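Local coordinates for protein glycerate dehydrogenase/glyoxylate reductase (Thermus thermophilus, PDB 2CUK) that probably reduces glyoxylate and hydroxypyruvate with a nicotinamide cofactor, as a member of the D-isomer specific 2-hydroxyacid dehydrogenase family, at residues V5-P10 with T50-I55; G11-R16 with V292-L297; L32-L37 with R54-V59; G43-I48 with G65-A70; G88-H93 with G303-N308. All coordinates share one frame; numbering follows the deposited sequence.

Interaction 1: V5-P10 with T50-I55; sequences VTRTLP and TVEDRI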
# COMPACT_ATOMS: atom_id res chain seq x y z
N VAL A 5 20.21 -17.69 -21.26
CA VAL A 5 19.44 -16.84 -20.36
C VAL A 5 19.52 -17.57 -19.02
O VAL A 5 19.01 -18.68 -18.87
CB VAL A 5 17.97 -16.73 -20.82
CG1 VAL A 5 17.24 -15.69 -19.99
CG2 VAL A 5 17.91 -16.38 -22.30
N THR A 6 20.16 -16.93 -18.04
CA THR A 6 20.37 -17.52 -16.73
C THR A 6 19.15 -17.83 -15.88
O THR A 6 19.25 -18.55 -14.89
CB THR A 6 21.33 -16.65 -15.90
OG1 THR A 6 20.74 -15.37 -15.67
CG2 THR A 6 22.66 -16.48 -16.64
N ARG A 7 17.99 -17.29 -16.25
CA ARG A 7 16.76 -17.54 -15.50
C ARG A 7 15.55 -17.50 -16.42
O ARG A 7 15.59 -16.88 -17.49
CB ARG A 7 16.57 -16.49 -14.40
CG ARG A 7 17.63 -16.46 -13.33
CD ARG A 7 17.62 -17.71 -12.46
NE ARG A 7 18.54 -17.57 -11.33
CZ ARG A 7 19.85 -17.41 -11.45
NH1 ARG A 7 20.41 -17.38 -12.66
NH2 ARG A 7 20.61 -17.25 -10.37
N THR A 8 14.46 -18.15 -16.02
CA THR A 8 13.24 -18.14 -16.82
C THR A 8 12.64 -16.74 -16.71
O THR A 8 12.67 -16.12 -15.65
CB THR A 8 12.23 -19.17 -16.31
OG1 THR A 8 12.05 -19.02 -14.90
CG2 THR A 8 12.72 -20.58 -16.60
N LEU A 9 12.09 -16.25 -17.81
CA LEU A 9 11.51 -14.91 -17.84
C LEU A 9 10.02 -14.93 -18.15
O LEU A 9 9.53 -15.82 -18.85
CB LEU A 9 12.22 -14.05 -18.90
CG LEU A 9 13.75 -13.99 -18.85
CD1 LEU A 9 14.24 -13.11 -19.99
CD2 LEU A 9 14.22 -13.44 -17.51
N PRO A 10 9.28 -13.94 -17.62
CA PRO A 10 7.83 -13.86 -17.85
C PRO A 10 7.56 -13.27 -19.23
O PRO A 10 8.34 -12.45 -19.72
CB PRO A 10 7.38 -12.93 -16.73
CG PRO A 10 8.52 -11.96 -16.66
CD PRO A 10 9.73 -12.86 -16.73
N THR A 50 21.22 -12.12 -14.74
CA THR A 50 20.45 -11.41 -13.73
C THR A 50 21.43 -10.92 -12.67
O THR A 50 22.62 -11.23 -12.74
CB THR A 50 19.40 -12.32 -13.03
OG1 THR A 50 20.07 -13.37 -12.32
CG2 THR A 50 18.44 -12.92 -14.04
N VAL A 51 20.94 -10.15 -11.70
CA VAL A 51 21.79 -9.63 -10.64
C VAL A 51 22.39 -10.74 -9.77
O VAL A 51 23.35 -10.51 -9.04
CB VAL A 51 21.00 -8.66 -9.71
CG1 VAL A 51 20.59 -7.41 -10.48
CG2 VAL A 51 19.77 -9.36 -9.14
N GLU A 52 21.83 -11.94 -9.87
CA GLU A 52 22.30 -13.09 -9.09
C GLU A 52 23.44 -13.85 -9.77
O GLU A 52 23.96 -14.81 -9.21
CB GLU A 52 21.15 -14.07 -8.83
CG GLU A 52 19.99 -13.49 -8.03
CD GLU A 52 20.28 -13.41 -6.54
OE1 GLU A 52 21.35 -12.88 -6.17
OE2 GLU A 52 19.43 -13.86 -5.74
N ASP A 53 23.82 -13.42 -10.97
CA ASP A 53 24.89 -14.08 -11.72
C ASP A 53 26.14 -13.20 -11.79
O ASP A 53 26.08 -12.08 -12.29
CB ASP A 53 24.44 -14.40 -13.14
CG ASP A 53 23.13 -15.16 -13.18
OD1 ASP A 53 23.08 -16.32 -12.70
OD2 ASP A 53 22.14 -14.60 -13.71
N ARG A 54 27.26 -13.72 -11.30
CA ARG A 54 28.52 -13.02 -11.32
C ARG A 54 29.17 -13.18 -12.68
O ARG A 54 29.71 -14.23 -13.02
CB ARG A 54 29.42 -13.61 -10.24
CG ARG A 54 30.65 -12.74 -9.97
CD ARG A 54 30.33 -11.25 -10.05
NE ARG A 54 30.78 -10.56 -8.83
CZ ARG A 54 29.83 -10.05 -8.03
NH1 ARG A 54 28.55 -10.18 -8.34
NH2 ARG A 54 30.18 -9.40 -6.91
N ILE A 55 29.13 -12.15 -13.52
CA ILE A 55 29.73 -12.24 -14.85
C ILE A 55 31.11 -11.58 -14.84
O ILE A 55 31.25 -10.40 -15.16
CB ILE A 55 28.83 -11.54 -15.90
CG1 ILE A 55 27.39 -12.07 -15.78
CG2 ILE A 55 29.36 -11.79 -17.30
CD1 ILE A 55 27.26 -13.58 -15.95

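Interaction 2: G11-R16 with V292-L297; sequences GKALDR and VAVENL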
# COMPACT_ATOMS: atom_id res chain seq x y z
N GLY A 11 6.47 -13.70 -19.85
CA GLY A 11 6.14 -13.19 -21.17
C GLY A 11 6.83 -14.00 -22.26
O GLY A 11 7.55 -14.96 -21.96
N LYS A 12 6.62 -13.62 -23.51
CA LYS A 12 7.21 -14.33 -24.63
C LYS A 12 8.22 -13.50 -25.43
O LYS A 12 8.42 -13.75 -26.62
CB LYS A 12 6.12 -14.84 -25.57
CG LYS A 12 5.31 -16.01 -25.00
CD LYS A 12 4.27 -16.49 -25.99
CE LYS A 12 3.67 -17.82 -25.57
NZ LYS A 12 4.70 -18.90 -25.51
N ALA A 13 8.86 -12.54 -24.77
CA ALA A 13 9.84 -11.69 -25.44
C ALA A 13 10.93 -12.53 -26.10
O ALA A 13 11.46 -12.16 -27.15
CB ALA A 13 10.46 -10.71 -24.45
N LEU A 14 11.27 -13.66 -25.49
CA LEU A 14 12.30 -14.54 -26.03
C LEU A 14 11.94 -15.14 -27.39
O LEU A 14 12.83 -15.45 -28.19
CB LEU A 14 12.62 -15.66 -25.04
CG LEU A 14 13.36 -15.23 -23.76
CD1 LEU A 14 13.54 -16.43 -22.85
CD2 LEU A 14 14.70 -14.62 -24.12
N ASP A 15 10.65 -15.31 -27.65
CA ASP A 15 10.19 -15.88 -28.91
C ASP A 15 10.77 -15.13 -30.11
O ASP A 15 10.95 -15.71 -31.18
CB ASP A 15 8.66 -15.87 -29.00
CG ASP A 15 8.02 -17.02 -28.23
OD1 ASP A 15 8.76 -17.90 -27.73
OD2 ASP A 15 6.77 -17.06 -28.15
N ARG A 16 11.05 -13.85 -29.93
CA ARG A 16 11.61 -13.05 -31.01
C ARG A 16 12.96 -13.63 -31.42
O ARG A 16 13.28 -13.71 -32.61
CB ARG A 16 11.77 -11.60 -30.56
CG ARG A 16 12.21 -10.65 -31.65
CD ARG A 16 12.34 -9.23 -31.13
NE ARG A 16 12.76 -8.30 -32.18
CZ ARG A 16 12.98 -7.00 -31.97
NH1 ARG A 16 12.83 -6.49 -30.76
NH2 ARG A 16 13.36 -6.23 -32.98
N VAL A 292 13.30 -5.34 -23.66
CA VAL A 292 14.43 -4.43 -23.79
C VAL A 292 15.76 -5.18 -23.85
O VAL A 292 16.64 -4.83 -24.64
CB VAL A 292 14.45 -3.41 -22.62
CG1 VAL A 292 15.69 -2.54 -22.70
CG2 VAL A 292 13.20 -2.54 -22.69
N ALA A 293 15.91 -6.22 -23.03
CA ALA A 293 17.14 -7.00 -23.04
C ALA A 293 17.26 -7.70 -24.40
O ALA A 293 18.32 -7.73 -25.01
CB ALA A 293 17.14 -8.02 -21.92
N VAL A 294 16.15 -8.26 -24.87
CA VAL A 294 16.12 -8.94 -26.16
C VAL A 294 16.49 -7.98 -27.29
O VAL A 294 17.28 -8.33 -28.17
CB VAL A 294 14.73 -9.56 -26.42
CG1 VAL A 294 14.58 -9.93 -27.90
CG2 VAL A 294 14.56 -10.80 -25.56
N GLU A 295 15.92 -6.78 -27.26
CA GLU A 295 16.20 -5.78 -28.29
C GLU A 295 17.70 -5.49 -28.34
O GLU A 295 18.32 -5.55 -29.40
CB GLU A 295 15.44 -4.49 -27.99
CG GLU A 295 15.67 -3.39 -29.02
CD GLU A 295 15.20 -3.78 -30.41
OE1 GLU A 295 14.00 -4.08 -30.57
OE2 GLU A 295 16.04 -3.78 -31.35
N ASN A 296 18.27 -5.16 -27.18
CA ASN A 296 19.70 -4.86 -27.09
C ASN A 296 20.55 -6.02 -27.63
O ASN A 296 21.48 -5.80 -28.41
CB ASN A 296 20.08 -4.56 -25.64
CG ASN A 296 19.78 -3.12 -25.25
OD1 ASN A 296 20.50 -2.19 -25.62
ND2 ASN A 296 18.69 -2.93 -24.50
N LEU A 297 20.24 -7.24 -27.21
CA LEU A 297 21.01 -8.40 -27.65
C LEU A 297 20.92 -8.58 -29.17
O LEU A 297 21.95 -8.73 -29.83
CB LEU A 297 20.53 -9.67 -26.93
CG LEU A 297 21.29 -10.97 -27.24
CD1 LEU A 297 21.22 -11.89 -26.03
CD2 LEU A 297 20.71 -11.64 -28.47

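Interaction 3: L32-L37 with R54-V59; sequences LPKAEL and RIDAEV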
# COMPACT_ATOMS: atom_id res chain seq x y z
N LEU A 32 21.84 -21.05 -9.87
CA LEU A 32 22.70 -21.36 -11.01
C LEU A 32 24.16 -21.29 -10.54
O LEU A 32 24.80 -20.24 -10.63
CB LEU A 32 22.48 -20.37 -12.16
CG LEU A 32 23.34 -20.61 -13.41
CD1 LEU A 32 23.11 -22.03 -13.92
CD2 LEU A 32 22.99 -19.59 -14.48
N PRO A 33 24.69 -22.41 -10.01
CA PRO A 33 26.07 -22.46 -9.53
C PRO A 33 27.04 -21.98 -10.61
O PRO A 33 26.88 -22.31 -11.78
CB PRO A 33 26.25 -23.94 -9.19
CG PRO A 33 24.89 -24.34 -8.74
CD PRO A 33 24.00 -23.69 -9.78
N LYS A 34 28.05 -21.22 -10.20
CA LYS A 34 29.03 -20.70 -11.15
C LYS A 34 29.62 -21.82 -12.00
O LYS A 34 29.98 -21.60 -13.16
CB LYS A 34 30.16 -19.97 -10.42
CG LYS A 34 31.18 -19.35 -11.37
CD LYS A 34 32.21 -18.51 -10.62
CE LYS A 34 33.20 -17.89 -11.59
NZ LYS A 34 34.19 -17.02 -10.89
N ALA A 35 29.69 -23.02 -11.43
CA ALA A 35 30.22 -24.17 -12.15
C ALA A 35 29.34 -24.49 -13.35
O ALA A 35 29.85 -24.77 -14.44
CB ALA A 35 30.32 -25.37 -11.22
N GLU A 36 28.03 -24.45 -13.16
CA GLU A 36 27.10 -24.75 -14.24
C GLU A 36 27.00 -23.60 -15.24
O GLU A 36 26.70 -23.81 -16.42
CB GLU A 36 25.70 -25.07 -13.69
CG GLU A 36 24.66 -25.27 -14.78
CD GLU A 36 23.36 -25.87 -14.25
OE1 GLU A 36 22.84 -25.38 -13.23
OE2 GLU A 36 22.87 -26.84 -14.87
N LEU A 37 27.25 -22.38 -14.78
CA LEU A 37 27.21 -21.22 -15.66
C LEU A 37 28.37 -21.33 -16.65
O LEU A 37 28.20 -21.13 -17.85
CB LEU A 37 27.34 -19.93 -14.87
CG LEU A 37 27.51 -18.66 -15.70
CD1 LEU A 37 26.33 -18.49 -16.64
CD2 LEU A 37 27.64 -17.46 -14.78
N ARG A 54 27.26 -13.72 -11.30
CA ARG A 54 28.52 -13.02 -11.32
C ARG A 54 29.17 -13.18 -12.68
O ARG A 54 29.71 -14.23 -13.02
CB ARG A 54 29.42 -13.61 -10.24
CG ARG A 54 30.65 -12.74 -9.97
CD ARG A 54 30.33 -11.25 -10.05
NE ARG A 54 30.78 -10.56 -8.83
CZ ARG A 54 29.83 -10.05 -8.03
NH1 ARG A 54 28.55 -10.18 -8.34
NH2 ARG A 54 30.18 -9.40 -6.91
N ILE A 55 29.13 -12.15 -13.52
CA ILE A 55 29.73 -12.24 -14.85
C ILE A 55 31.11 -11.58 -14.84
O ILE A 55 31.25 -10.40 -15.16
CB ILE A 55 28.83 -11.54 -15.90
CG1 ILE A 55 27.39 -12.07 -15.78
CG2 ILE A 55 29.36 -11.79 -17.30
CD1 ILE A 55 27.26 -13.58 -15.95
N ASP A 56 32.11 -12.36 -14.45
CA ASP A 56 33.49 -11.87 -14.38
C ASP A 56 34.33 -12.28 -15.58
O ASP A 56 33.81 -12.87 -16.54
CB ASP A 56 34.16 -12.37 -13.09
CG ASP A 56 34.02 -13.87 -12.91
OD1 ASP A 56 33.94 -14.59 -13.92
OD2 ASP A 56 34.00 -14.32 -11.75
N ALA A 57 35.62 -11.99 -15.52
CA ALA A 57 36.54 -12.32 -16.60
C ALA A 57 36.55 -13.82 -16.91
O ALA A 57 36.56 -14.22 -18.08
CB ALA A 57 37.95 -11.86 -16.25
N GLU A 58 36.53 -14.64 -15.87
CA GLU A 58 36.54 -16.09 -16.06
C GLU A 58 35.38 -16.53 -16.95
O GLU A 58 35.58 -17.27 -17.91
CB GLU A 58 36.44 -16.81 -14.71
CG GLU A 58 36.75 -18.30 -14.80
CD GLU A 58 36.52 -19.04 -13.50
OE1 GLU A 58 36.72 -18.43 -12.42
OE2 GLU A 58 36.15 -20.23 -13.54
N VAL A 59 34.17 -16.08 -16.62
CA VAL A 59 32.99 -16.43 -17.40
C VAL A 59 33.16 -15.98 -18.85
O VAL A 59 32.81 -16.70 -19.78
CB VAL A 59 31.71 -15.77 -16.83
CG1 VAL A 59 30.50 -16.17 -17.65
CG2 VAL A 59 31.52 -16.18 -15.37

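Interaction 4: G43-I48 with G65-A70; sequences GAVGLI and GLKVIA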
# COMPACT_ATOMS: atom_id res chain seq x y z
N GLY A 43 30.62 -21.30 -25.81
CA GLY A 43 29.99 -21.53 -27.09
C GLY A 43 28.83 -20.59 -27.39
O GLY A 43 28.36 -20.53 -28.52
N ALA A 44 28.37 -19.86 -26.38
CA ALA A 44 27.25 -18.93 -26.55
C ALA A 44 27.69 -17.59 -27.13
O ALA A 44 28.70 -17.03 -26.73
CB ALA A 44 26.55 -18.72 -25.21
N VAL A 45 26.91 -17.08 -28.07
CA VAL A 45 27.21 -15.80 -28.69
C VAL A 45 26.52 -14.66 -27.94
O VAL A 45 26.95 -13.51 -28.02
CB VAL A 45 26.76 -15.78 -30.17
CG1 VAL A 45 25.24 -15.85 -30.26
CG2 VAL A 45 27.28 -14.53 -30.85
N GLY A 46 25.45 -14.98 -27.22
CA GLY A 46 24.72 -13.98 -26.46
C GLY A 46 24.40 -14.44 -25.06
O GLY A 46 24.20 -15.64 -24.82
N LEU A 47 24.33 -13.51 -24.11
CA LEU A 47 24.03 -13.85 -22.72
C LEU A 47 23.12 -12.83 -22.06
O LEU A 47 23.33 -11.62 -22.18
CB LEU A 47 25.33 -13.95 -21.91
CG LEU A 47 25.18 -14.21 -20.41
CD1 LEU A 47 24.70 -15.63 -20.19
CD2 LEU A 47 26.50 -13.98 -19.70
N ILE A 48 22.10 -13.32 -21.36
CA ILE A 48 21.16 -12.46 -20.64
C ILE A 48 21.17 -12.94 -19.19
O ILE A 48 20.46 -13.88 -18.82
CB ILE A 48 19.72 -12.58 -21.18
CG1 ILE A 48 19.68 -12.18 -22.65
CG2 ILE A 48 18.80 -11.68 -20.36
CD1 ILE A 48 18.36 -12.45 -23.33
N GLY A 65 33.89 -16.33 -27.69
CA GLY A 65 33.03 -15.94 -28.79
C GLY A 65 31.80 -15.15 -28.37
O GLY A 65 30.92 -14.89 -29.19
N LEU A 66 31.73 -14.78 -27.09
CA LEU A 66 30.60 -14.02 -26.58
C LEU A 66 30.65 -12.61 -27.17
O LEU A 66 31.68 -11.95 -27.10
CB LEU A 66 30.67 -13.95 -25.05
CG LEU A 66 29.51 -13.28 -24.30
CD1 LEU A 66 28.23 -14.06 -24.53
CD2 LEU A 66 29.82 -13.21 -22.82
N LYS A 67 29.53 -12.16 -27.74
CA LYS A 67 29.47 -10.83 -28.35
C LYS A 67 28.73 -9.79 -27.52
O LYS A 67 29.06 -8.60 -27.57
CB LYS A 67 28.79 -10.92 -29.72
CG LYS A 67 29.48 -11.84 -30.71
CD LYS A 67 28.79 -11.85 -32.07
CE LYS A 67 29.08 -10.58 -32.87
NZ LYS A 67 28.55 -9.34 -32.24
N VAL A 68 27.74 -10.22 -26.75
CA VAL A 68 26.98 -9.27 -25.95
C VAL A 68 26.42 -9.83 -24.66
O VAL A 68 26.00 -10.99 -24.59
CB VAL A 68 25.79 -8.72 -26.77
CG1 VAL A 68 24.91 -9.86 -27.25
CG2 VAL A 68 24.98 -7.74 -25.94
N ILE A 69 26.43 -8.99 -23.64
CA ILE A 69 25.88 -9.33 -22.34
C ILE A 69 24.72 -8.36 -22.15
O ILE A 69 24.93 -7.20 -21.77
CB ILE A 69 26.92 -9.13 -21.21
CG1 ILE A 69 28.11 -10.06 -21.42
CG2 ILE A 69 26.27 -9.41 -19.85
CD1 ILE A 69 29.21 -9.88 -20.39
N ALA A 70 23.51 -8.81 -22.45
CA ALA A 70 22.32 -7.98 -22.31
C ALA A 70 21.72 -8.25 -20.94
O ALA A 70 20.95 -9.20 -20.75
CB ALA A 70 21.32 -8.30 -23.41

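Interaction 5: G88-H93 with G303-N308; sequences GIRVTH and GREPPN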
# COMPACT_ATOMS: atom_id res chain seq x y z
N GLY A 88 36.17 -6.92 -26.14
CA GLY A 88 35.29 -6.52 -27.22
C GLY A 88 33.86 -7.03 -27.09
O GLY A 88 33.19 -7.26 -28.09
N ILE A 89 33.40 -7.20 -25.86
CA ILE A 89 32.05 -7.66 -25.61
C ILE A 89 31.18 -6.46 -25.26
O ILE A 89 31.57 -5.62 -24.46
CB ILE A 89 32.00 -8.66 -24.44
CG1 ILE A 89 32.91 -9.86 -24.74
CG2 ILE A 89 30.57 -9.12 -24.19
CD1 ILE A 89 33.08 -10.83 -23.58
N ARG A 90 30.00 -6.37 -25.87
CA ARG A 90 29.10 -5.26 -25.58
C ARG A 90 28.29 -5.58 -24.33
O ARG A 90 27.98 -6.74 -24.07
CB ARG A 90 28.15 -5.00 -26.75
CG ARG A 90 28.83 -4.65 -28.07
CD ARG A 90 29.83 -3.52 -27.90
NE ARG A 90 29.22 -2.26 -27.48
CZ ARG A 90 28.44 -1.51 -28.25
NH1 ARG A 90 28.17 -1.87 -29.49
NH2 ARG A 90 27.94 -0.37 -27.77
N VAL A 91 27.97 -4.55 -23.56
CA VAL A 91 27.18 -4.74 -22.35
C VAL A 91 26.04 -3.73 -22.34
O VAL A 91 26.26 -2.53 -22.52
CB VAL A 91 28.03 -4.57 -21.06
CG1 VAL A 91 27.16 -4.74 -19.83
CG2 VAL A 91 29.16 -5.60 -21.05
N THR A 92 24.83 -4.23 -22.15
CA THR A 92 23.65 -3.38 -22.12
C THR A 92 22.82 -3.66 -20.87
O THR A 92 23.05 -4.65 -20.17
CB THR A 92 22.75 -3.61 -23.35
OG1 THR A 92 22.28 -4.97 -23.36
CG2 THR A 92 23.53 -3.34 -24.63
N HIS A 93 21.85 -2.79 -20.60
CA HIS A 93 20.97 -2.96 -19.46
C HIS A 93 19.56 -2.50 -19.81
O HIS A 93 19.28 -2.20 -20.97
CB HIS A 93 21.50 -2.19 -18.24
CG HIS A 93 21.57 -0.71 -18.43
ND1 HIS A 93 21.45 0.18 -17.38
CD2 HIS A 93 21.76 0.04 -19.54
CE1 HIS A 93 21.57 1.41 -17.83
NE2 HIS A 93 21.75 1.36 -19.14
N GLY A 303 24.88 -6.56 -35.89
CA GLY A 303 25.87 -5.55 -36.23
C GLY A 303 25.36 -4.13 -36.07
O GLY A 303 25.88 -3.21 -36.69
N ARG A 304 24.34 -3.94 -35.24
CA ARG A 304 23.79 -2.61 -35.01
C ARG A 304 24.17 -2.10 -33.63
O ARG A 304 24.59 -2.87 -32.76
CB ARG A 304 22.26 -2.62 -35.13
CG ARG A 304 21.73 -3.14 -36.45
CD ARG A 304 20.32 -2.63 -36.71
NE ARG A 304 19.41 -2.87 -35.59
CZ ARG A 304 18.95 -4.07 -35.25
NH1 ARG A 304 19.29 -5.14 -35.95
NH2 ARG A 304 18.13 -4.19 -34.22
N GLU A 305 24.02 -0.80 -33.43
CA GLU A 305 24.33 -0.18 -32.16
C GLU A 305 23.12 -0.36 -31.24
O GLU A 305 22.01 0.06 -31.57
CB GLU A 305 24.63 1.31 -32.36
CG GLU A 305 25.08 2.05 -31.11
CD GLU A 305 26.30 1.41 -30.46
OE1 GLU A 305 27.25 1.06 -31.19
OE2 GLU A 305 26.31 1.28 -29.22
N PRO A 306 23.32 -1.01 -30.08
CA PRO A 306 22.22 -1.23 -29.14
C PRO A 306 21.71 0.08 -28.55
O PRO A 306 22.47 1.04 -28.41
CB PRO A 306 22.85 -2.13 -28.09
CG PRO A 306 24.26 -1.64 -28.05
CD PRO A 306 24.60 -1.48 -29.52
N PRO A 307 20.42 0.15 -28.20
CA PRO A 307 19.83 1.36 -27.63
C PRO A 307 20.23 1.71 -26.20
O PRO A 307 20.22 2.88 -25.82
CB PRO A 307 18.33 1.11 -27.77
CG PRO A 307 18.22 -0.37 -27.65
CD PRO A 307 19.37 -0.85 -28.50
N ASN A 308 20.59 0.71 -25.40
CA ASN A 308 20.96 0.98 -24.01
C ASN A 308 22.30 0.36 -23.62
O ASN A 308 22.38 -0.48 -22.71
CB ASN A 308 19.87 0.46 -23.07
CG ASN A 308 18.47 0.79 -23.56
OD1 ASN A 308 17.75 -0.08 -24.02
ND2 ASN A 308 18.09 2.06 -23.46

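Interaction 1: V5-P10 with T50-I55
The flat guanidinium of Arg7 has Thr50 OG1 over one face, displaced toward the rim, and Asp53 OD1 at its edge, close to its plane. The carboxylate of Asp53 stands steeply to it, the two planes 68° apart, and the ion pair is one-pronged: Arg7 NH1 donates to the syn lone pair of Asp53 OD1 over 2.9 Å. A bend at chi2 (-67°) folds the arginine back along its own backbone, and NH1 also donates to Thr6 O at 2.8 Å, approaching from above that carbonyl plane. Thr50 CG2 crosses the arginine chain at about a right angle, touching Arg7 CG at 3.7 Å.

The other carboxylate oxygen, Asp53 OD2, is gripped by three donors. Thr50 N donates to the anti lone pair of OD2 at 2.8 Å; the hydroxyls come from out of the carboxylate plane, Thr50 OG1 at 2.8 Å and Thr6 OG1, from across the contact, at a short 2.5 Å. The aspartate thus braces the type I turn of 50-53 and ties it to the loop of 5-10. Replacing it by an alanine would probably leave Arg7 without its ion-pair mate and the Thr6 and Thr50 hydroxyls without this shared acceptor, freeing the turn to shift.

The two loops follow strands 2-5 and 46-48, neighbours in the parallel sheet, and so join at the C-terminal ends of these strands. Leu32, ahead of helix 34-41, packs on Thr6, Arg7 and Asp53, while Pro134 of the second subunit rests on Arg7 and Trp132 of that subunit bonds the carboxylate of Glu52.

Interaction 2: G11-R16 with V292-L297
Ala13, Leu14 and Arg16, at the turn that leads into helix 15-19, pack against Val294 and Glu295 on the long helix 283-301 near the end of the chain. Val294 is the apolar centre of this meeting. Its CG2 branch lies 3.7 Å from Ala13 O and 4.1 Å from Leu14 CD2, while CG1 touches the arginine's aliphatic chain, 4.0 Å from Arg16 CD. The type I turn of 12-15 presents Ala13 to the long helix, and Ala13 also packs on Ala290 and Glu291, one turn earlier.

Helix 15-19 belongs to the first beta-alpha-beta unit of the five-stranded parallel sheet, and helix 283-301 brings the distant C-terminal part of the chain back against that sheet. At the outer side of the joint, Arg16 reaches over Val294 fully extended, with CG anti to the backbone N (chi1 -174°), and its guanidinium meets Glu295 edge-on. NH1 of Arg16 bonds to Glu295 OE1 at 2.7 Å; NH2 adds a weak second bond to the same oxygen. NH1 approaches that oxygen from above the carboxylate plane, which lies 64° from the guanidinium. Glu295 folds at chi2 (62°) toward the arginine, and its OE2 makes a long, weak ion pair with Arg304.

Interaction 3: L32-L37 with R54-V59
Lys34 and Leu37, one helical turn apart, face the loop and helix start of 54-59 with backbones well separated: Lys34 CA is 7.7 Å from Arg54 CA, and Leu37 CA is again 7.7 Å from Val59 CA. Side chains bridge the gap. Lys34 is extended along its whole length, CG anti to the backbone N (chi1 -177°), which carries its ammonium between two carboxylates. NZ of Lys34 bonds to the syn lone pair of Asp56 OD2 at 2.8 Å, and more weakly to Glu58 OE1 at 3.3 Å, forming a three-residue salt-bridge network at the surface.

Asp56 does double duty. As N-cap of helix 57-62 it accepts from Val59 N through OD1, 3.1 Å away and nearly straight (168°), which fixes the carboxylate so that OD2 faces the lysine. Below this polar layer, Leu37 CD2 touches Ile55 CD1 and Val59 CG2, each at 4.1 Å, the leucine crossing both side chains at about a right angle.

The contact joins the starts of helices 34-41 and 57-62, which flank strand 46-48 in the chain. Val59 continues the packing onto Leu38 and Val41 of the first helix, while Ile55 settles on Leu47 of the strand.

Interaction 4: G43-I48 with G65-A70
Three backbone hydrogen bonds pair Val45, Leu47 and their neighbours with 65-70 in parallel register, Gly46 beside Val68 and Leu47 beside Ile69. Lys67 N donates to Val45 O at 2.9 Å, tilted from the carbonyl plane; Leu47 N donates to Val68 O at 3.1 Å; and Ala70 N donates to Leu47 O at 2.8 Å, almost in line with the carbonyl. Leu47 thus uses both its N-H and its C=O on this one neighbour. CA-H...O contacts fill in between, such as Ile48 CA to Ala70 O at 3.3 Å and Ile69 CA to Leu47 O at 3.4 Å. Ala44 O is buried here without a conventional hydrogen-bond partner, though the CA-H of Leu66 makes a contact with it.

Side-chain contacts across the pair are fewer. Leu66 CD1 touches Leu47 CB at 3.9 Å, and Ile48 CG1 meets Ala70 CB at 4.3 Å. At the strand entrance Val45 and Lys67 run side by side; Val45 CG2 and Lys67 CD are modelled 3.3 Å apart, closer than usual van der Waals contact, so the detail of the lysine's placement there is doubtful.

Leu47 and Ile69 share one face of the sheet, where Ile55 packs on both; Val68, on the other face, packs against Leu297 and Val300 of helix 283-301. These strands belong to a beta-alpha-beta unit with helix 57-62.

Held by main-chain bonds, the pairing probably depends little on which side chains the two strands carry, leaving the residues to build hydrophobic layers on both faces.

Interaction 5: G88-H93 with G303-N308
Arg90 and Thr92 on strand 90-92, the outermost of the five-stranded parallel sheet on this side, with His93 just past its end, meet the C-terminal tail that leaves helix 283-301 at Gly303 in a Schellman motif. The tail runs roughly alongside, its direction 31° from that of the strand.

At one end Arg90 holds Glu305 by a nearly ideal bond: NH2 of Arg90 donates to the syn lone pair of Glu305 OE2 over 2.7 Å at 175°, with the oxygen in the guanidinium plane. Pro306 CG lies over one face of the same guanidinium, and Pro306 CD is 3.6 Å from Arg90 NH1. Bends at chi2 and chi3 curl the arginine over the proline, and its NE bonds to Val311 O at the end of the chain. A methionine in its place would probably leave Glu305 without its countercharge and the chain terminus without its NE donor.

At the other end, His93 N donates to Asn308 O at 3.2 Å, and the histidine ring turns an edge to the same oxygen, with CD2 of His93 3.3 Å from Asn308 O; His93 ND1 bonds to Val74 O. In the middle, Thr92 CG2 rests on Pro306 CB at 3.7 Å.

Val91 continues the pairing through backbone bonds to Val310 and Val311. Return of the C-terminal segment to the domain begun by the N-terminus is characteristic of the D-2-hydroxyacid dehydrogenase fold.

All five contacts lie in the domain built on the five-stranded parallel sheet, apart from the six-stranded Rossmann-type sheet that carries the expected nucleotide-binding pattern. Interactions 1, 3 and 4 close over short chain separations, each before interaction 5 opens; interactions 2 and 5 span more than 200 residues and bring helix 283-301 and the tail back, with 3 and 4 nested inside the loop closed by 2. Interaction 4 is central: its centre is about 13 Å from those of interactions 1 and 3, and about 11 Å from that of interaction 5, whose strand 90-92 bonds to strand 68-70. Leu297 links interactions 2 and 4. Both chain ends thus complete one domain.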